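Local coordinates for RimK-related lysine biosynthesis protein (PDB 5K2M) that probably acts as an ATP-grasp ligase of amino-acid biosynthesis in the LysX subfamily, binding ADP and magnesium ions, at residues 217-229 / 237-249. Sequence-based numbering, arbitrary orientation.
Sequences AWEAFGEGALAID and LLVNEVNPNMEFK. With MG (magnesium ion), chain R; MG (magnesium ion), chain Q; ADP (adenosine-5'-diphosphate), chain O.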
loop_
_atom_site.group_PDB
_atom_site.type_symbol
_atom_site.label_atom_id
_atom_site.label_comp_id
_atom_site.label_asym_id
_atom_site.label_seq_id
_atom_site.Cartn_x
_atom_site.Cartn_y
_atom_site.Cartn_z
ATOM N N ALA A 217 -35.878 38.617 17.941
ATOM C CA ALA A 217 -34.449 38.329 17.894
ATOM C C ALA A 217 -34.210 36.823 17.944
ATOM O O ALA A 217 -33.389 36.292 17.198
ATOM C CB ALA A 217 -33.727 39.015 19.043
ATOM N N TRP A 218 -34.926 36.135 18.831
ATOM C CA TRP A 218 -34.829 34.681 18.921
ATOM C C TRP A 218 -35.255 33.994 17.618
ATOM O O TRP A 218 -34.656 32.991 17.225
ATOM C CB TRP A 218 -35.681 34.160 20.085
ATOM C CG TRP A 218 -35.642 32.664 20.238
ATOM C CD1 TRP A 218 -34.874 31.964 21.102
ATOM C CD2 TRP A 218 -36.405 31.697 19.505
ATOM N NE1 TRP A 218 -35.104 30.623 20.962
ATOM C CE2 TRP A 218 -36.027 30.429 19.973
ATOM C CE3 TRP A 218 -37.365 31.781 18.490
ATOM C CZ2 TRP A 218 -36.583 29.242 19.473
ATOM C CZ3 TRP A 218 -37.915 30.601 17.992
ATOM C CH2 TRP A 218 -37.522 29.352 18.490
ATOM N N GLU A 219 -36.301 34.528 16.973
ATOM C CA GLU A 219 -36.841 33.973 15.719
ATOM C C GLU A 219 -35.875 34.135 14.541
ATOM O O GLU A 219 -35.912 33.354 13.596
ATOM C CB GLU A 219 -38.231 34.571 15.399
ATOM C CG GLU A 219 -39.312 33.967 16.291
ATOM C CD GLU A 219 -40.674 34.645 16.242
ATOM O OE1 GLU A 219 -40.828 35.746 15.668
ATOM O OE2 GLU A 219 -41.607 34.057 16.824
ATOM N N ALA A 220 -34.996 35.124 14.611
ATOM C CA ALA A 220 -33.880 35.205 13.669
ATOM C C ALA A 220 -33.014 33.935 13.659
ATOM O O ALA A 220 -32.432 33.597 12.637
ATOM C CB ALA A 220 -33.013 36.417 13.973
ATOM N N PHE A 221 -32.927 33.255 14.805
ATOM C CA PHE A 221 -32.181 32.016 14.940
ATOM C C PHE A 221 -33.066 30.774 14.827
ATOM O O PHE A 221 -32.667 29.792 14.202
ATOM C CB PHE A 221 -31.374 32.042 16.251
ATOM C CG PHE A 221 -30.315 33.104 16.243
ATOM C CD1 PHE A 221 -29.069 32.849 15.689
ATOM C CD2 PHE A 221 -30.603 34.391 16.677
ATOM C CE1 PHE A 221 -28.104 33.841 15.615
ATOM C CE2 PHE A 221 -29.644 35.385 16.610
ATOM C CZ PHE A 221 -28.385 35.105 16.085
ATOM N N GLY A 222 -34.245 30.809 15.444
ATOM C CA GLY A 222 -35.254 29.766 15.246
ATOM C C GLY A 222 -35.118 28.519 16.101
ATOM O O GLY A 222 -35.830 27.542 15.888
ATOM N N GLU A 223 -34.221 28.539 17.080
ATOM C CA GLU A 223 -34.045 27.397 17.966
ATOM C C GLU A 223 -33.360 27.833 19.239
ATOM O O GLU A 223 -32.777 28.921 19.309
ATOM C CB GLU A 223 -33.186 26.307 17.299
ATOM C CG GLU A 223 -31.839 26.804 16.785
ATOM C CD GLU A 223 -30.869 25.686 16.400
ATOM O OE1 GLU A 223 -30.357 25.704 15.264
ATOM O OE2 GLU A 223 -30.578 24.797 17.225
ATOM N N GLY A 224 -33.435 26.966 20.241
ATOM C CA GLY A 224 -32.549 27.034 21.395
ATOM C C GLY A 224 -32.963 27.956 22.520
ATOM O O GLY A 224 -34.086 28.459 22.566
ATOM N N ALA A 225 -32.026 28.138 23.447
ATOM C CA ALA A 225 -32.214 28.965 24.618
ATOM C C ALA A 225 -31.190 30.084 24.543
ATOM O O ALA A 225 -29.995 29.817 24.525
ATOM C CB ALA A 225 -31.995 28.138 25.849
ATOM N N LEU A 226 -31.664 31.323 24.469
ATOM C CA LEU A 226 -30.796 32.473 24.251
ATOM C C LEU A 226 -30.976 33.548 25.308
ATOM O O LEU A 226 -32.103 33.906 25.666
ATOM C CB LEU A 226 -31.048 33.086 22.860
ATOM C CG LEU A 226 -30.611 32.276 21.631
ATOM C CD1 LEU A 226 -31.038 32.997 20.360
ATOM C CD2 LEU A 226 -29.110 32.000 21.613
ATOM N N ALA A 227 -29.848 34.063 25.796
ATOM C CA ALA A 227 -29.834 35.309 26.549
ATOM C C ALA A 227 -29.509 36.412 25.573
ATOM O O ALA A 227 -28.473 36.387 24.925
ATOM C CB ALA A 227 -28.806 35.270 27.659
ATOM N N ILE A 228 -30.402 37.379 25.487
ATOM C CA ILE A 228 -30.314 38.431 24.508
ATOM C C ILE A 228 -29.963 39.737 25.218
ATOM O O ILE A 228 -30.477 39.999 26.305
ATOM C CB ILE A 228 -31.653 38.549 23.762
ATOM C CG1 ILE A 228 -32.010 37.182 23.159
ATOM C CG2 ILE A 228 -31.569 39.632 22.683
ATOM C CD1 ILE A 228 -33.457 37.019 22.792
ATOM N N ASP A 229 -29.062 40.519 24.616
ATOM C CA ASP A 229 -28.670 41.844 25.127
ATOM C C ASP A 229 -29.279 42.964 24.281
ATOM O O ASP A 229 -29.040 43.024 23.078
ATOM C CB ASP A 229 -27.158 42.030 25.075
ATOM C CG ASP A 229 -26.402 41.055 25.960
ATOM O OD1 ASP A 229 -26.949 39.996 26.324
ATOM O OD2 ASP A 229 -25.229 41.355 26.275
ATOM N N LEU A 237 -35.151 50.794 20.858
ATOM C CA LEU A 237 -34.435 49.602 21.284
ATOM C C LEU A 237 -33.621 48.986 20.142
ATOM O O LEU A 237 -34.065 48.954 18.997
ATOM C CB LEU A 237 -35.412 48.575 21.855
ATOM C CG LEU A 237 -36.240 49.063 23.048
ATOM C CD1 LEU A 237 -37.278 48.014 23.418
ATOM C CD2 LEU A 237 -35.360 49.397 24.243
ATOM N N LEU A 238 -32.421 48.518 20.470
ATOM C CA LEU A 238 -31.548 47.855 19.503
ATOM C C LEU A 238 -31.061 46.550 20.112
ATOM O O LEU A 238 -30.735 46.501 21.306
ATOM C CB LEU A 238 -30.330 48.730 19.173
ATOM C CG LEU A 238 -30.582 50.203 18.847
ATOM C CD1 LEU A 238 -29.330 51.038 19.056
ATOM C CD2 LEU A 238 -31.111 50.355 17.425
ATOM N N VAL A 239 -30.993 45.508 19.289
ATOM C CA VAL A 239 -30.452 44.232 19.725
ATOM C C VAL A 239 -28.952 44.258 19.488
ATOM O O VAL A 239 -28.506 44.539 18.388
ATOM C CB VAL A 239 -31.082 43.051 18.974
ATOM C CG1 VAL A 239 -30.473 41.739 19.459
ATOM C CG2 VAL A 239 -32.589 43.054 19.175
ATOM N N ASN A 240 -28.183 43.974 20.528
ATOM C CA ASN A 240 -26.739 44.076 20.458
ATOM C C ASN A 240 -26.124 42.717 20.163
ATOM O O ASN A 240 -25.335 42.555 19.224
ATOM C CB ASN A 240 -26.179 44.629 21.767
ATOM C CG ASN A 240 -24.668 44.510 21.842
ATOM O OD1 ASN A 240 -23.968 44.879 20.903
ATOM N ND2 ASN A 240 -24.159 43.982 22.949
ATOM N N GLU A 241 -26.524 41.741 20.963
ATOM C CA GLU A 241 -25.873 40.460 21.008
ATOM C C GLU A 241 -26.842 39.391 21.487
ATOM O O GLU A 241 -27.804 39.700 22.173
ATOM C CB GLU A 241 -24.751 40.584 22.024
ATOM C CG GLU A 241 -23.843 39.407 22.050
ATOM C CD GLU A 241 -23.207 39.165 23.388
ATOM O OE1 GLU A 241 -23.610 39.733 24.430
ATOM O OE2 GLU A 241 -22.299 38.338 23.377
ATOM N N VAL A 242 -26.568 38.139 21.136
ATOM C CA VAL A 242 -27.249 36.980 21.722
ATOM C C VAL A 242 -26.171 36.045 22.292
ATOM O O VAL A 242 -25.036 36.078 21.836
ATOM C CB VAL A 242 -28.146 36.264 20.687
ATOM C CG1 VAL A 242 -29.244 37.207 20.192
ATOM C CG2 VAL A 242 -27.336 35.762 19.503
ATOM N N ASN A 243 -26.522 35.235 23.292
ATOM C CA ASN A 243 -25.550 34.402 24.014
ATOM C C ASN A 243 -26.076 32.983 24.199
ATOM O O ASN A 243 -27.112 32.807 24.830
ATOM C CB ASN A 243 -25.287 34.998 25.383
ATOM C CG ASN A 243 -24.601 36.339 25.315
ATOM O OD1 ASN A 243 -23.372 36.416 25.166
ATOM N ND2 ASN A 243 -25.380 37.418 25.451
ATOM N N PRO A 244 -25.375 31.969 23.656
ATOM C CA PRO A 244 -25.849 30.582 23.709
ATOM C C PRO A 244 -25.461 29.732 24.932
ATOM O O PRO A 244 -25.839 28.562 24.984
ATOM C CB PRO A 244 -25.253 29.979 22.442
ATOM C CG PRO A 244 -23.963 30.700 22.277
ATOM C CD PRO A 244 -24.175 32.097 22.807
ATOM N N ASN A 245 -24.724 30.270 25.896
ATOM C CA ASN A 245 -24.505 29.557 27.170
ATOM C C ASN A 245 -24.885 30.471 28.318
ATOM O O ASN A 245 -24.056 30.862 29.131
ATOM C CB ASN A 245 -23.055 29.064 27.324
ATOM C CG ASN A 245 -22.880 28.060 28.488
ATOM O OD1 ASN A 245 -23.851 27.602 29.107
ATOM N ND2 ASN A 245 -21.626 27.716 28.783
ATOM N N MET A 246 -26.160 30.814 28.355
ATOM C CA MET A 246 -26.690 31.811 29.289
ATOM C C MET A 246 -26.279 31.628 30.757
ATOM O O MET A 246 -26.378 30.536 31.322
ATOM C CB MET A 246 -28.218 31.829 29.190
ATOM C CG MET A 246 -28.892 30.496 29.489
ATOM S SD MET A 246 -30.697 30.561 29.485
ATOM C CE MET A 246 -30.995 31.184 27.844
ATOM N N GLU A 247 -25.812 32.702 31.375
ATOM C CA GLU A 247 -25.812 32.779 32.830
ATOM C C GLU A 247 -27.083 33.514 33.232
ATOM O O GLU A 247 -27.618 34.325 32.461
ATOM C CB GLU A 247 -24.546 33.465 33.365
ATOM C CG GLU A 247 -23.318 32.550 33.434
ATOM C CD GLU A 247 -22.064 33.286 33.879
ATOM O OE1 GLU A 247 -21.690 34.256 33.208
ATOM O OE2 GLU A 247 -21.441 32.902 34.893
ATOM N N PHE A 248 -27.590 33.209 34.422
ATOM C CA PHE A 248 -28.886 33.732 34.850
ATOM C C PHE A 248 -29.129 33.800 36.358
ATOM O O PHE A 248 -30.239 34.140 36.779
ATOM C CB PHE A 248 -30.013 32.916 34.183
ATOM C CG PHE A 248 -29.940 31.436 34.444
ATOM C CD1 PHE A 248 -30.413 30.896 35.637
ATOM C CD2 PHE A 248 -29.420 30.573 33.485
ATOM C CE1 PHE A 248 -30.344 29.532 35.875
ATOM C CE2 PHE A 248 -29.357 29.212 33.710
ATOM C CZ PHE A 248 -29.816 28.686 34.906
ATOM N N LYS A 249 -28.115 33.519 37.176
ATOM C CA LYS A 249 -28.341 33.436 38.610
ATOM C C LYS A 249 -28.834 34.762 39.189
ATOM O O LYS A 249 -29.678 34.759 40.087
ATOM C CB LYS A 249 -27.106 32.930 39.367
ATOM C CG LYS A 249 -25.937 33.899 39.459
ATOM C CD LYS A 249 -24.774 33.257 40.200
ATOM C CE LYS A 249 -23.623 34.231 40.393
ATOM N NZ LYS A 249 -22.988 34.631 39.101
HETATM MG MG MG R . -22.019 37.910 25.237
HETATM MG MG MG Q . -23.266 40.916 26.404
HETATM P PB ADP O . -20.062 40.616 25.716
HETATM O O1B ADP O . -21.082 40.882 26.789
HETATM O O2B ADP O . -18.630 40.722 26.182
HETATM O O3B ADP O . -20.282 39.360 24.909
HETATM P PA ADP O . -21.362 42.933 24.565
HETATM O O1A ADP O . -22.651 42.423 25.178
HETATM O O2A ADP O . -21.454 43.388 23.145
HETATM O O3A ADP O . -20.177 41.856 24.681
HETATM O "O5'" ADP O . -20.801 44.153 25.442
HETATM C "C5'" ADP O . -20.784 44.105 26.851
HETATM C "C4'" ADP O . -21.453 45.345 27.417
HETATM O "O4'" ADP O . -20.747 46.511 26.977
HETATM C "C3'" ADP O . -22.904 45.540 27.003
HETATM O "O3'" ADP O . -23.809 44.884 27.905
HETATM C "C2'" ADP O . -23.031 47.051 27.054
HETATM O "O2'" ADP O . -23.271 47.524 28.377
HETATM C "C1'" ADP O . -21.663 47.548 26.650
HETATM N N9 ADP O . -21.619 47.796 25.202
HETATM C C8 ADP O . -21.254 46.914 24.248
HETATM N N7 ADP O . -21.342 47.449 23.018
HETATM C C5 ADP O . -21.789 48.707 23.185
HETATM C C6 ADP O . -22.087 49.837 22.307
HETATM N N6 ADP O . -21.937 49.722 20.970
HETATM N N1 ADP O . -22.517 50.976 22.886
HETATM C C2 ADP O . -22.674 51.101 24.211
HETATM N N3 ADP O . -22.421 50.120 25.076
HETATM C C4 ADP O . -21.978 48.928 24.626
HETATM O O HOH W 1 -23.453 42.276 28.061
HETATM O O HOH W 2 -20.669 36.390 24.376
#
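Val-242 rises from its strand as a two-pronged knob: CG2 presses obliquely on the Phe-221 ring, 3.6 Å from CZ, while CG1 lies beside Ile-228 CG1. With CG2 wedged between its own backbone N and carbonyl carbon (chi1 -62°), the branched valine serves both neighbours. Further along, Ile-228 CG2 meets Val-239 CG1, and the other methyl of Val-239, CG2, reaches Ala-217 CB, whose small size is consistent with the helix lying close. On the Ala-227 face the short methyl makes a hollow for Met-246, CB to CB 3.8 Å, and the thioether chain, bent at chi3, tucks CE over Leu-226 N. These are the two faces of the antiparallel hairpin of strands 225-233 and 236-243, in a five-stranded sheet of the ATP-grasp domain, broken by a classic beta bulge where Asn-240 and Glu-241 both face Asp-229. At the bulge, Asn-240 ND2 donates nearly straight to ADP O2A (2.8 Å, 170°); an alanine here would probably leave that phosphate oxygen without this donor and Gln-162 without its carbonyl partner. Asp-229 and Glu-241, carboxylate planes 89° apart, share one magnesium through OD2 and OE1. Glu-241 also chelates the second, joined by Asn-243 OD1, a neutral ligand; Arg-173, salt-bridged to Asp-229 OD1, and Lys-83, beside Glu-241, probably offset the negative charge.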